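Local coordinates for GTP-binding protein (Thermus thermophilus, PDB 2DBY) that binds guanine nucleotide and probably hydrolyses ATP and binds the 50S ribosomal subunit and the 70S ribosome, at residues A[51-56]-A[330-335]; A[55-60]-A[336-341]; A[138-143]-A[169-174]; A[179-184]-A[198-203]. All blocks are in the same frame, centred on the assembly; numbering follows the deposited sequence.

Contact 1 (A[51-56]-A[330-335]); sequences YALQRT and DKLVEA
V333 fits as a knob into a hole formed by A52, L53, R55 and T56, and its two methyls divide the work. V333 CG2, anti to the carbonyl carbon, lies 3.8 Å from L53 CD2 and faces A52 CB, so it fills the inner part of the hole. V333 CG1, anti to the backbone N (chi1 172°), is turned outward to the R55 guanidinium, whose NH2 stands 3.8 Å from it with the two side chains nearly perpendicular. T56 OG1 lies 3.7 Å from V333 CG2. A52 suits its place because a single methyl lets the branched valine in. The contact joins helix 48-57 of the GTPase sequence to helix 329-335 of the C-terminal TGS domain, a ubiquitin-like fold; the segment axes run roughly alongside each other, 9.4 Å apart at 31°. L53 CD2 also meets L332 CD2 at 4.0 Å, the two leucines crossing at about a right angle, and L332 reaches back to W338 and A341 of the next helix. At the outer edge a water gives a proton to V333 O at 2.6 Å, bonds to T56 OG1 at 2.7 Å and takes a weak bond from R55 NH2.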
loop_
_atom_site.group_PDB
_atom_site.type_symbol
_atom_site.label_atom_id
_atom_site.label_comp_id
_atom_site.label_asym_id
_atom_site.label_seq_id
_atom_site.Cartn_x
_atom_site.Cartn_y
_atom_site.Cartn_z
ATOM N N TYR A 51 -20.304 4.454 6.529
ATOM C CA TYR A 51 -21.708 4.230 6.862
ATOM C C TYR A 51 -22.118 4.994 8.104
ATOM O O TYR A 51 -23.270 5.430 8.214
ATOM C CB TYR A 51 -21.976 2.733 7.047
ATOM C CG TYR A 51 -21.853 2.015 5.727
ATOM C CD1 TYR A 51 -22.710 2.332 4.673
ATOM C CD2 TYR A 51 -20.813 1.117 5.491
ATOM C CE1 TYR A 51 -22.534 1.788 3.408
ATOM C CE2 TYR A 51 -20.625 0.566 4.222
ATOM C CZ TYR A 51 -21.491 0.914 3.187
ATOM O OH TYR A 51 -21.298 0.411 1.918
ATOM N N ALA A 52 -21.178 5.154 9.028
ATOM C CA ALA A 52 -21.428 5.901 10.256
ATOM C C ALA A 52 -21.710 7.364 9.864
ATOM O O ALA A 52 -22.648 7.974 10.372
ATOM C CB ALA A 52 -20.209 5.819 11.190
ATOM N N LEU A 53 -20.899 7.918 8.967
ATOM C CA LEU A 53 -21.101 9.292 8.491
ATOM C C LEU A 53 -22.380 9.399 7.691
ATOM O O LEU A 53 -23.104 10.403 7.766
ATOM C CB LEU A 53 -19.919 9.723 7.632
ATOM C CG LEU A 53 -18.710 10.023 8.505
ATOM C CD1 LEU A 53 -17.438 10.059 7.645
ATOM C CD2 LEU A 53 -18.938 11.337 9.243
ATOM N N GLN A 54 -22.672 8.354 6.926
ATOM C CA GLN A 54 -23.871 8.322 6.121
ATOM C C GLN A 54 -25.111 8.433 7.008
ATOM O O GLN A 54 -26.029 9.157 6.667
ATOM C CB GLN A 54 -23.937 7.035 5.300
ATOM C CG GLN A 54 -25.266 6.812 4.585
ATOM C CD GLN A 54 -25.323 5.464 3.876
ATOM O OE1 GLN A 54 -25.317 4.421 4.518
ATOM N NE2 GLN A 54 -25.366 5.486 2.550
ATOM N N ARG A 55 -25.146 7.733 8.142
ATOM C CA ARG A 55 -26.328 7.831 9.008
ATOM C C ARG A 55 -26.420 9.241 9.591
ATOM O O ARG A 55 -27.515 9.802 9.729
ATOM C CB ARG A 55 -26.289 6.808 10.161
ATOM C CG ARG A 55 -27.427 7.030 11.162
ATOM C CD ARG A 55 -27.187 6.388 12.522
ATOM N NE ARG A 55 -26.079 6.972 13.280
ATOM C CZ ARG A 55 -26.110 8.138 13.925
ATOM N NH1 ARG A 55 -27.210 8.894 13.922
ATOM N NH2 ARG A 55 -25.033 8.534 14.605
ATOM N N THR A 56 -25.274 9.819 9.926
ATOM C CA THR A 56 -25.248 11.165 10.482
ATOM C C THR A 56 -25.855 12.200 9.538
ATOM O O THR A 56 -26.536 13.124 9.979
ATOM C CB THR A 56 -23.803 11.590 10.821
ATOM O OG1 THR A 56 -23.297 10.761 11.876
ATOM C CG2 THR A 56 -23.748 13.061 11.255
ATOM N N ASP A 330 -15.202 10.724 14.079
ATOM C CA ASP A 330 -15.948 10.277 15.244
ATOM C C ASP A 330 -16.590 11.436 15.995
ATOM O O ASP A 330 -17.658 11.278 16.594
ATOM C CB ASP A 330 -15.050 9.488 16.192
ATOM C CG ASP A 330 -13.773 10.217 16.522
ATOM O OD1 ASP A 330 -13.396 10.273 17.711
ATOM O OD2 ASP A 330 -13.137 10.727 15.591
ATOM N N LYS A 331 -15.945 12.597 15.948
ATOM C CA LYS A 331 -16.482 13.772 16.630
ATOM C C LYS A 331 -17.599 14.376 15.786
ATOM O O LYS A 331 -18.537 14.973 16.321
ATOM C CB LYS A 331 -15.374 14.810 16.875
ATOM C CG LYS A 331 -14.230 14.329 17.748
ATOM C CD LYS A 331 -14.690 13.786 19.092
ATOM C CE LYS A 331 -15.301 14.869 19.993
ATOM N NZ LYS A 331 -15.758 14.299 21.304
ATOM N N LEU A 332 -17.508 14.250 14.462
ATOM C CA LEU A 332 -18.579 14.769 13.621
ATOM C C LEU A 332 -19.808 13.881 13.872
ATOM O O LEU A 332 -20.945 14.360 13.954
ATOM C CB LEU A 332 -18.193 14.720 12.133
ATOM C CG LEU A 332 -19.183 15.329 11.136
ATOM C CD1 LEU A 332 -19.525 16.782 11.554
ATOM C CD2 LEU A 332 -18.556 15.308 9.724
ATOM N N VAL A 333 -19.579 12.576 13.973
ATOM C CA VAL A 333 -20.682 11.647 14.224
ATOM C C VAL A 333 -21.264 11.905 15.624
ATOM O O VAL A 333 -22.486 11.940 15.799
ATOM C CB VAL A 333 -20.204 10.174 14.135
ATOM C CG1 VAL A 333 -21.310 9.210 14.591
ATOM C CG2 VAL A 333 -19.818 9.853 12.669
ATOM N N GLU A 334 -20.391 12.064 16.609
ATOM C CA GLU A 334 -20.858 12.295 17.980
ATOM C C GLU A 334 -21.680 13.580 18.080
ATOM O O GLU A 334 -22.678 13.631 18.807
ATOM C CB GLU A 334 -19.681 12.367 18.950
ATOM C CG GLU A 334 -20.126 12.577 20.410
ATOM C CD GLU A 334 -18.960 12.559 21.375
ATOM O OE1 GLU A 334 -19.197 12.650 22.604
ATOM O OE2 GLU A 334 -17.803 12.450 20.913
ATOM N N ALA A 335 -21.264 14.618 17.357
ATOM C CA ALA A 335 -21.993 15.887 17.373
ATOM C C ALA A 335 -23.338 15.802 16.646
ATOM O O ALA A 335 -24.323 16.417 17.072
ATOM C CB ALA A 335 -21.143 16.986 16.752
HETATM O O HOH W 1 -24.445 11.311 14.274
#

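Contact 2 (A[55-60]-A[336-341]); sequences RTFAKG and GGWARA
G336 O accepts a proton from a water at 2.8 Å, and the same water makes a weak, long bond to T56 O, bridging the two segments beside their carbon contacts. The T56 methyl, CG2, comes within 3.6 Å of G336 C, lying against the peptide that leads to G337. Glycine suits both positions. The backbone of G336 turns to a positive phi of 104° as it leaves helix 329-335, and at either glycine a CB would be jammed against the preceding carbonyl oxygen. This turn links two helices of the TGS domain: G337 stands at the N-cap position of helix 338-343, and the end of helix 48-57 packs beside it. Further along, F57 meets W338 through CE2, which lies 3.5 Å from W338 CD1. The phenyl and the five-membered ring are tilted 41° to each other, with centroids 5.2 Å apart, in an oblique pairing. T56 CG2 also sits 4.0 Å above the plane of the F57 ring, toward its rim, and L332 of the neighbouring helix touches this ring as well. A large flat indole can meet F57 while its polar end is satisfied elsewhere, since W338 NE1 is hydrogen-bonded to A290 O in the same chain.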
loop_
_atom_site.group_PDB
_atom_site.type_symbol
_atom_site.label_atom_id
_atom_site.label_comp_id
_atom_site.label_asym_id
_atom_site.label_seq_id
_atom_site.Cartn_x
_atom_site.Cartn_y
_atom_site.Cartn_z
ATOM N N ARG A 55 -25.146 7.733 8.142
ATOM C CA ARG A 55 -26.328 7.831 9.008
ATOM C C ARG A 55 -26.420 9.241 9.591
ATOM O O ARG A 55 -27.515 9.802 9.729
ATOM C CB ARG A 55 -26.289 6.808 10.161
ATOM C CG ARG A 55 -27.427 7.030 11.162
ATOM C CD ARG A 55 -27.187 6.388 12.522
ATOM N NE ARG A 55 -26.079 6.972 13.280
ATOM C CZ ARG A 55 -26.110 8.138 13.925
ATOM N NH1 ARG A 55 -27.210 8.894 13.922
ATOM N NH2 ARG A 55 -25.033 8.534 14.605
ATOM N N THR A 56 -25.274 9.819 9.926
ATOM C CA THR A 56 -25.248 11.165 10.482
ATOM C C THR A 56 -25.855 12.200 9.538
ATOM O O THR A 56 -26.536 13.124 9.979
ATOM C CB THR A 56 -23.803 11.590 10.821
ATOM O OG1 THR A 56 -23.297 10.761 11.876
ATOM C CG2 THR A 56 -23.748 13.061 11.255
ATOM N N PHE A 57 -25.640 12.038 8.235
ATOM C CA PHE A 57 -26.151 13.009 7.278
ATOM C C PHE A 57 -27.432 12.624 6.544
ATOM O O PHE A 57 -27.884 13.331 5.649
ATOM C CB PHE A 57 -25.026 13.384 6.299
ATOM C CG PHE A 57 -23.901 14.156 6.949
ATOM C CD1 PHE A 57 -22.722 13.524 7.356
ATOM C CD2 PHE A 57 -24.043 15.515 7.201
ATOM C CE1 PHE A 57 -21.701 14.241 8.007
ATOM C CE2 PHE A 57 -23.037 16.240 7.853
ATOM C CZ PHE A 57 -21.865 15.606 8.256
ATOM N N ALA A 58 -28.030 11.509 6.943
ATOM C CA ALA A 58 -29.265 11.053 6.338
ATOM C C ALA A 58 -30.397 11.838 6.973
ATOM O O ALA A 58 -30.457 11.968 8.194
ATOM C CB ALA A 58 -29.461 9.572 6.593
ATOM N N LYS A 59 -31.285 12.368 6.141
ATOM C CA LYS A 59 -32.423 13.133 6.634
ATOM C C LYS A 59 -33.694 12.719 5.902
ATOM O O LYS A 59 -33.674 12.443 4.699
ATOM C CB LYS A 59 -32.156 14.630 6.468
ATOM C CG LYS A 59 -30.961 15.113 7.275
ATOM C CD LYS A 59 -31.104 14.704 8.737
ATOM C CE LYS A 59 -29.808 14.860 9.514
ATOM N NZ LYS A 59 -29.966 14.364 10.915
ATOM N N GLY A 60 -34.798 12.666 6.639
ATOM C CA GLY A 60 -36.057 12.263 6.044
ATOM C C GLY A 60 -35.909 10.879 5.445
ATOM O O GLY A 60 -35.596 9.918 6.151
ATOM N N GLY A 336 -23.381 15.062 15.539
ATOM C CA GLY A 336 -24.611 14.905 14.788
ATOM C C GLY A 336 -24.705 15.713 13.498
ATOM O O GLY A 336 -25.751 15.743 12.853
ATOM N N GLY A 337 -23.609 16.344 13.104
ATOM C CA GLY A 337 -23.620 17.134 11.886
ATOM C C GLY A 337 -22.616 18.267 11.968
ATOM O O GLY A 337 -21.975 18.454 12.996
ATOM N N TRP A 338 -22.480 19.018 10.878
ATOM C CA TRP A 338 -21.538 20.123 10.830
ATOM C C TRP A 338 -21.990 21.292 11.689
ATOM O O TRP A 338 -21.204 21.829 12.467
ATOM C CB TRP A 338 -21.362 20.621 9.401
ATOM C CG TRP A 338 -20.520 19.749 8.528
ATOM C CD1 TRP A 338 -20.945 18.967 7.497
ATOM C CD2 TRP A 338 -19.095 19.620 8.574
ATOM N NE1 TRP A 338 -19.869 18.361 6.886
ATOM C CE2 TRP A 338 -18.721 18.744 7.529
ATOM C CE3 TRP A 338 -18.100 20.161 9.392
ATOM C CZ2 TRP A 338 -17.398 18.400 7.283
ATOM C CZ3 TRP A 338 -16.771 19.813 9.146
ATOM C CH2 TRP A 338 -16.437 18.938 8.097
ATOM N N ALA A 339 -23.254 21.678 11.540
ATOM C CA ALA A 339 -23.798 22.803 12.311
ATOM C C ALA A 339 -23.683 22.491 13.804
ATOM O O ALA A 339 -23.283 23.342 14.607
ATOM C CB ALA A 339 -25.243 23.032 11.923
ATOM N N ARG A 340 -24.030 21.258 14.172
ATOM C CA ARG A 340 -23.946 20.833 15.560
ATOM C C ARG A 340 -22.522 20.738 16.083
ATOM O O ARG A 340 -22.260 21.099 17.222
ATOM C CB ARG A 340 -24.675 19.500 15.743
ATOM C CG ARG A 340 -26.177 19.637 15.619
ATOM C CD ARG A 340 -26.871 18.955 16.779
ATOM N NE ARG A 340 -27.247 17.587 16.455
ATOM C CZ ARG A 340 -27.639 16.686 17.353
ATOM N NH1 ARG A 340 -27.702 17.007 18.640
ATOM N NH2 ARG A 340 -27.976 15.464 16.960
ATOM N N ALA A 341 -21.592 20.267 15.250
ATOM C CA ALA A 341 -20.191 20.150 15.661
ATOM C C ALA A 341 -19.563 21.528 15.867
ATOM O O ALA A 341 -18.700 21.703 16.734
ATOM C CB ALA A 341 -19.390 19.372 14.605
HETATM O O HOH W 2 -26.941 16.554 10.505
#

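Contact 3 (A[138-143]-A[169-174]); sequences ADLATL and GLYVHL
D139 meets L174 through its aliphatic part: its CB lies only 3.3 Å from L174 CD2, a tight approach. Its carboxylate is occupied elsewhere, OD2 with the hydroxyl of T200 and OD1 with the backbone N of L199, so a buried acid here is paid for by bonds to the loop around 198-203. One residue on, L140 has CG anti to the carbonyl carbon (chi1 -73°), which carries CD2 across to the other helix. That methyl sits 3.5 Å from L174 CB and 3.8 Å from Y171 CE1; L140 slides past L174 in the opposite direction but crosses Y171 nearly perpendicularly. The two segments belong to the antiparallel hairpin of helix 124-156 and helix 161-175, and 138-143 lies in a stretch predicted to form a coiled coil; the segment axes pass 10.2 Å apart at 152°. L143, one helical turn after L140, takes the next place on the same side. Its CB lies 3.7 Å from Y171 CD1, and its CD1 branch reaches L174 CD2 at 3.9 Å, while CD2 turns to L170 CB. Leucine suits position 143 because its forked end can meet two partners at once. A chi1 of -164°, with CG anti to the main-chain N, swings the Y171 ring toward L140 and L143, and its hydroxyl is bonded to E144 OE1. Replacing Y171 by an alanine would probably leave L140 CD2 and L143 CB facing a gap and E144 without its hydroxyl partner. F192 of helix 187-195 touches both L143 and L170.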
loop_
_atom_site.group_PDB
_atom_site.type_symbol
_atom_site.label_atom_id
_atom_site.label_comp_id
_atom_site.label_asym_id
_atom_site.label_seq_id
_atom_site.Cartn_x
_atom_site.Cartn_y
_atom_site.Cartn_z
ATOM N N ALA A 138 20.633 -6.086 -8.431
ATOM C CA ALA A 138 20.383 -4.841 -9.154
ATOM C C ALA A 138 20.769 -3.625 -8.300
ATOM O O ALA A 138 21.361 -2.648 -8.802
ATOM C CB ALA A 138 18.887 -4.751 -9.552
ATOM N N ASP A 139 20.442 -3.696 -7.011
ATOM C CA ASP A 139 20.723 -2.591 -6.088
ATOM C C ASP A 139 22.221 -2.396 -5.866
ATOM O O ASP A 139 22.673 -1.249 -5.700
ATOM C CB ASP A 139 20.064 -2.835 -4.733
ATOM C CG ASP A 139 18.584 -2.447 -4.718
ATOM O OD1 ASP A 139 18.116 -1.839 -5.704
ATOM O OD2 ASP A 139 17.905 -2.727 -3.707
ATOM N N LEU A 140 22.970 -3.498 -5.847
ATOM C CA LEU A 140 24.429 -3.388 -5.647
ATOM C C LEU A 140 25.025 -2.671 -6.851
ATOM O O LEU A 140 25.890 -1.822 -6.699
ATOM C CB LEU A 140 25.066 -4.775 -5.448
ATOM C CG LEU A 140 24.747 -5.393 -4.083
ATOM C CD1 LEU A 140 25.113 -6.895 -4.054
ATOM C CD2 LEU A 140 25.553 -4.647 -3.027
ATOM N N ALA A 141 24.553 -3.003 -8.054
ATOM C CA ALA A 141 25.033 -2.327 -9.254
ATOM C C ALA A 141 24.667 -0.835 -9.209
ATOM O O ALA A 141 25.447 0.040 -9.582
ATOM C CB ALA A 141 24.423 -2.993 -10.504
ATOM N N THR A 142 23.449 -0.533 -8.760
ATOM C CA THR A 142 23.036 0.858 -8.649
ATOM C C THR A 142 23.931 1.595 -7.665
ATOM O O THR A 142 24.360 2.722 -7.927
ATOM C CB THR A 142 21.593 0.956 -8.149
ATOM O OG1 THR A 142 20.746 0.438 -9.158
ATOM C CG2 THR A 142 21.202 2.420 -7.836
ATOM N N LEU A 143 24.205 0.959 -6.531
ATOM C CA LEU A 143 25.043 1.587 -5.523
ATOM C C LEU A 143 26.457 1.824 -6.051
ATOM O O LEU A 143 27.039 2.871 -5.797
ATOM C CB LEU A 143 25.107 0.721 -4.258
ATOM C CG LEU A 143 23.881 0.875 -3.344
ATOM C CD1 LEU A 143 23.833 -0.259 -2.350
ATOM C CD2 LEU A 143 23.955 2.231 -2.643
ATOM N N GLY A 169 27.255 3.160 3.615
ATOM C CA GLY A 169 26.677 2.282 4.629
ATOM C C GLY A 169 25.769 1.242 4.016
ATOM O O GLY A 169 25.838 0.070 4.364
ATOM N N LEU A 170 24.914 1.673 3.102
ATOM C CA LEU A 170 24.004 0.749 2.424
ATOM C C LEU A 170 24.801 -0.291 1.662
ATOM O O LEU A 170 24.413 -1.440 1.602
ATOM C CB LEU A 170 23.081 1.536 1.473
ATOM C CG LEU A 170 21.980 2.315 2.226
ATOM C CD1 LEU A 170 21.424 3.432 1.374
ATOM C CD2 LEU A 170 20.883 1.336 2.648
ATOM N N TYR A 171 25.928 0.107 1.072
ATOM C CA TYR A 171 26.707 -0.869 0.312
ATOM C C TYR A 171 27.228 -2.000 1.217
ATOM O O TYR A 171 27.231 -3.159 0.823
ATOM C CB TYR A 171 27.855 -0.179 -0.412
ATOM C CG TYR A 171 28.465 -1.041 -1.498
ATOM C CD1 TYR A 171 27.733 -1.390 -2.632
ATOM C CD2 TYR A 171 29.789 -1.478 -1.403
ATOM C CE1 TYR A 171 28.314 -2.154 -3.655
ATOM C CE2 TYR A 171 30.365 -2.235 -2.404
ATOM C CZ TYR A 171 29.626 -2.566 -3.524
ATOM O OH TYR A 171 30.201 -3.304 -4.526
ATOM N N VAL A 172 27.662 -1.661 2.427
ATOM C CA VAL A 172 28.121 -2.677 3.377
ATOM C C VAL A 172 26.973 -3.646 3.689
ATOM O O VAL A 172 27.153 -4.873 3.708
ATOM C CB VAL A 172 28.552 -2.025 4.713
ATOM C CG1 VAL A 172 28.756 -3.099 5.803
ATOM C CG2 VAL A 172 29.836 -1.249 4.492
ATOM N N HIS A 173 25.807 -3.059 3.960
ATOM C CA HIS A 173 24.588 -3.798 4.317
ATOM C C HIS A 173 24.158 -4.761 3.197
ATOM O O HIS A 173 23.910 -5.953 3.445
ATOM C CB HIS A 173 23.479 -2.769 4.598
ATOM C CG HIS A 173 22.237 -3.334 5.215
ATOM N ND1 HIS A 173 22.169 -3.731 6.535
ATOM C CD2 HIS A 173 20.984 -3.468 4.717
ATOM C CE1 HIS A 173 20.923 -4.071 6.827
ATOM N NE2 HIS A 173 20.185 -3.922 5.736
ATOM N N LEU A 174 24.070 -4.255 1.971
ATOM C CA LEU A 174 23.666 -5.098 0.853
ATOM C C LEU A 174 24.692 -6.164 0.479
ATOM O O LEU A 174 24.319 -7.268 0.071
ATOM C CB LEU A 174 23.284 -4.246 -0.359
ATOM C CG LEU A 174 21.799 -3.831 -0.325
ATOM C CD1 LEU A 174 21.570 -2.728 0.747
ATOM C CD2 LEU A 174 21.413 -3.283 -1.701
#

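Contact 4 (A[179-184]-A[198-203]); sequences PARTFP and LLTAKP
Two short 3-10 turns, 180-182 and 199-201, lie side by side at the two ends of the excursion that holds helix 187-195. T200 offers two acceptors to the other turn. With chi1 60° its OG1 stands between the backbone N and the carbonyl carbon, accepting a nearly straight bond from A180 N (3.0 Å, 174°); the hydroxyl is also bonded to D139 OD2. T200 O takes R181 N at 2.9 Å, the donor tilted from the carbonyl plane. A small residue suits position 180, since A180 CB packs 3.8 Å from A201 CB and 3.9 Å from L198 CD1. The R181 chain, bent at chi3, lets NE hydrogen-bond to K202 O at 3.2 Å, at the edge of the guanidinium, while P179 CB comes up to one face. A water links R181 NH2 (2.8 Å) to L199 O and K202 O. The group also forms a salt bridge to E132 through NH2 and a hydrogen bond to E234 O through NH1. A leucine at R181 would probably cost K202 O and E234 O these bonds and leave the charge of E132 without its mate. Both linkers are thus bound together just before strand 204-209 of the GTPase sheet.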
loop_
_atom_site.group_PDB
_atom_site.type_symbol
_atom_site.label_atom_id
_atom_site.label_comp_id
_atom_site.label_asym_id
_atom_site.label_seq_id
_atom_site.Cartn_x
_atom_site.Cartn_y
_atom_site.Cartn_z
ATOM N N PRO A 179 18.574 -6.395 2.864
ATOM C CA PRO A 179 17.859 -5.373 2.085
ATOM C C PRO A 179 17.967 -3.956 2.610
ATOM O O PRO A 179 18.071 -3.750 3.818
ATOM C CB PRO A 179 16.411 -5.871 2.113
ATOM C CG PRO A 179 16.332 -6.549 3.491
ATOM C CD PRO A 179 17.660 -7.219 3.682
ATOM N N ALA A 180 17.878 -2.974 1.713
ATOM C CA ALA A 180 17.974 -1.588 2.137
ATOM C C ALA A 180 16.852 -1.250 3.127
ATOM O O ALA A 180 17.042 -0.423 4.014
ATOM C CB ALA A 180 17.928 -0.626 0.925
ATOM N N ARG A 181 15.716 -1.941 3.037
ATOM C CA ARG A 181 14.603 -1.599 3.918
ATOM C C ARG A 181 14.879 -1.856 5.414
ATOM O O ARG A 181 14.213 -1.246 6.262
ATOM C CB ARG A 181 13.313 -2.331 3.483
ATOM C CG ARG A 181 13.225 -3.810 3.943
ATOM C CD ARG A 181 12.059 -4.526 3.193
ATOM N NE ARG A 181 12.408 -4.892 1.810
ATOM C CZ ARG A 181 12.939 -6.054 1.435
ATOM N NH1 ARG A 181 13.196 -7.013 2.315
ATOM N NH2 ARG A 181 13.233 -6.267 0.161
ATOM N N THR A 182 15.850 -2.710 5.733
ATOM C CA THR A 182 16.175 -2.967 7.147
ATOM C C THR A 182 17.352 -2.143 7.648
ATOM O O THR A 182 17.773 -2.296 8.795
ATOM C CB THR A 182 16.494 -4.436 7.441
ATOM O OG1 THR A 182 17.553 -4.904 6.591
ATOM C CG2 THR A 182 15.232 -5.311 7.263
ATOM N N PHE A 183 17.904 -1.295 6.796
ATOM C CA PHE A 183 19.018 -0.447 7.242
ATOM C C PHE A 183 18.416 0.583 8.201
ATOM O O PHE A 183 17.334 1.116 7.954
ATOM C CB PHE A 183 19.669 0.248 6.045
ATOM C CG PHE A 183 21.011 0.846 6.362
ATOM C CD1 PHE A 183 22.154 0.050 6.332
ATOM C CD2 PHE A 183 21.122 2.178 6.721
ATOM C CE1 PHE A 183 23.403 0.575 6.667
ATOM C CE2 PHE A 183 22.374 2.732 7.064
ATOM C CZ PHE A 183 23.517 1.918 7.035
ATOM N N PRO A 184 19.086 0.860 9.337
ATOM C CA PRO A 184 18.526 1.840 10.276
ATOM C C PRO A 184 18.286 3.194 9.642
ATOM O O PRO A 184 19.105 3.691 8.875
ATOM C CB PRO A 184 19.593 1.952 11.378
ATOM C CG PRO A 184 20.334 0.668 11.314
ATOM C CD PRO A 184 20.379 0.331 9.814
ATOM N N LEU A 198 16.131 2.459 -4.177
ATOM C CA LEU A 198 16.612 1.085 -4.306
ATOM C C LEU A 198 15.454 0.092 -4.265
ATOM O O LEU A 198 14.483 0.281 -3.532
ATOM C CB LEU A 198 17.596 0.744 -3.181
ATOM C CG LEU A 198 18.896 1.557 -3.216
ATOM C CD1 LEU A 198 19.795 1.093 -2.053
ATOM C CD2 LEU A 198 19.592 1.380 -4.566
ATOM N N LEU A 199 15.567 -0.969 -5.058
ATOM C CA LEU A 199 14.503 -1.961 -5.105
ATOM C C LEU A 199 14.253 -2.624 -3.748
ATOM O O LEU A 199 13.091 -2.883 -3.377
ATOM C CB LEU A 199 14.836 -3.029 -6.147
ATOM C CG LEU A 199 15.103 -2.452 -7.545
ATOM C CD1 LEU A 199 15.255 -3.634 -8.493
ATOM C CD2 LEU A 199 13.945 -1.523 -8.042
ATOM N N THR A 200 15.325 -2.900 -3.010
ATOM C CA THR A 200 15.189 -3.546 -1.709
ATOM C C THR A 200 14.820 -2.583 -0.586
ATOM O O THR A 200 14.704 -3.001 0.569
ATOM C CB THR A 200 16.465 -4.337 -1.291
ATOM O OG1 THR A 200 17.573 -3.442 -1.209
ATOM C CG2 THR A 200 16.771 -5.432 -2.314
ATOM N N ALA A 201 14.625 -1.312 -0.931
ATOM C CA ALA A 201 14.181 -0.309 0.046
ATOM C C ALA A 201 12.635 -0.261 0.051
ATOM O O ALA A 201 12.020 0.290 0.986
ATOM C CB ALA A 201 14.767 1.093 -0.299
ATOM N N LYS A 202 12.002 -0.821 -0.982
ATOM C CA LYS A 202 10.535 -0.831 -1.027
ATOM C C LYS A 202 9.975 -1.748 0.069
ATOM O O LYS A 202 10.511 -2.839 0.331
ATOM C CB LYS A 202 10.029 -1.321 -2.408
ATOM C CG LYS A 202 10.562 -0.494 -3.592
ATOM C CD LYS A 202 10.176 -1.115 -4.946
ATOM C CE LYS A 202 10.833 -0.374 -6.117
ATOM N NZ LYS A 202 10.222 0.966 -6.373
ATOM N N PRO A 203 8.892 -1.316 0.731
ATOM C CA PRO A 203 8.302 -2.157 1.783
ATOM C C PRO A 203 7.858 -3.463 1.149
ATOM O O PRO A 203 7.446 -3.497 -0.025
ATOM C CB PRO A 203 7.102 -1.338 2.252
ATOM C CG PRO A 203 7.551 0.069 2.020
ATOM C CD PRO A 203 8.259 0.015 0.699
HETATM O O HOH W 3 11.929 -4.415 -1.482
#

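How the contacts relate
Contacts 1 and 2 adjoin, with centres 7 Å apart, and share R55 and T56: helix 48-57 packs first on helix 329-335, then on the turn and start of helix 338-343. Both are mostly apolar, edged by water; contact 1 is partly open at its arginine rim, whereas contact 2 is buried. Contacts 3 and 4 lie on the other side of the chain's centre, contact 1 being about 49 Å from contact 3 between centres. Contact 3 is a buried leucine layer within the helical hairpin; contact 4, partly buried and nearer the centre, relies on backbone and arginine bonds where loops meet. The acid of contact 3 is satisfied by contact 4.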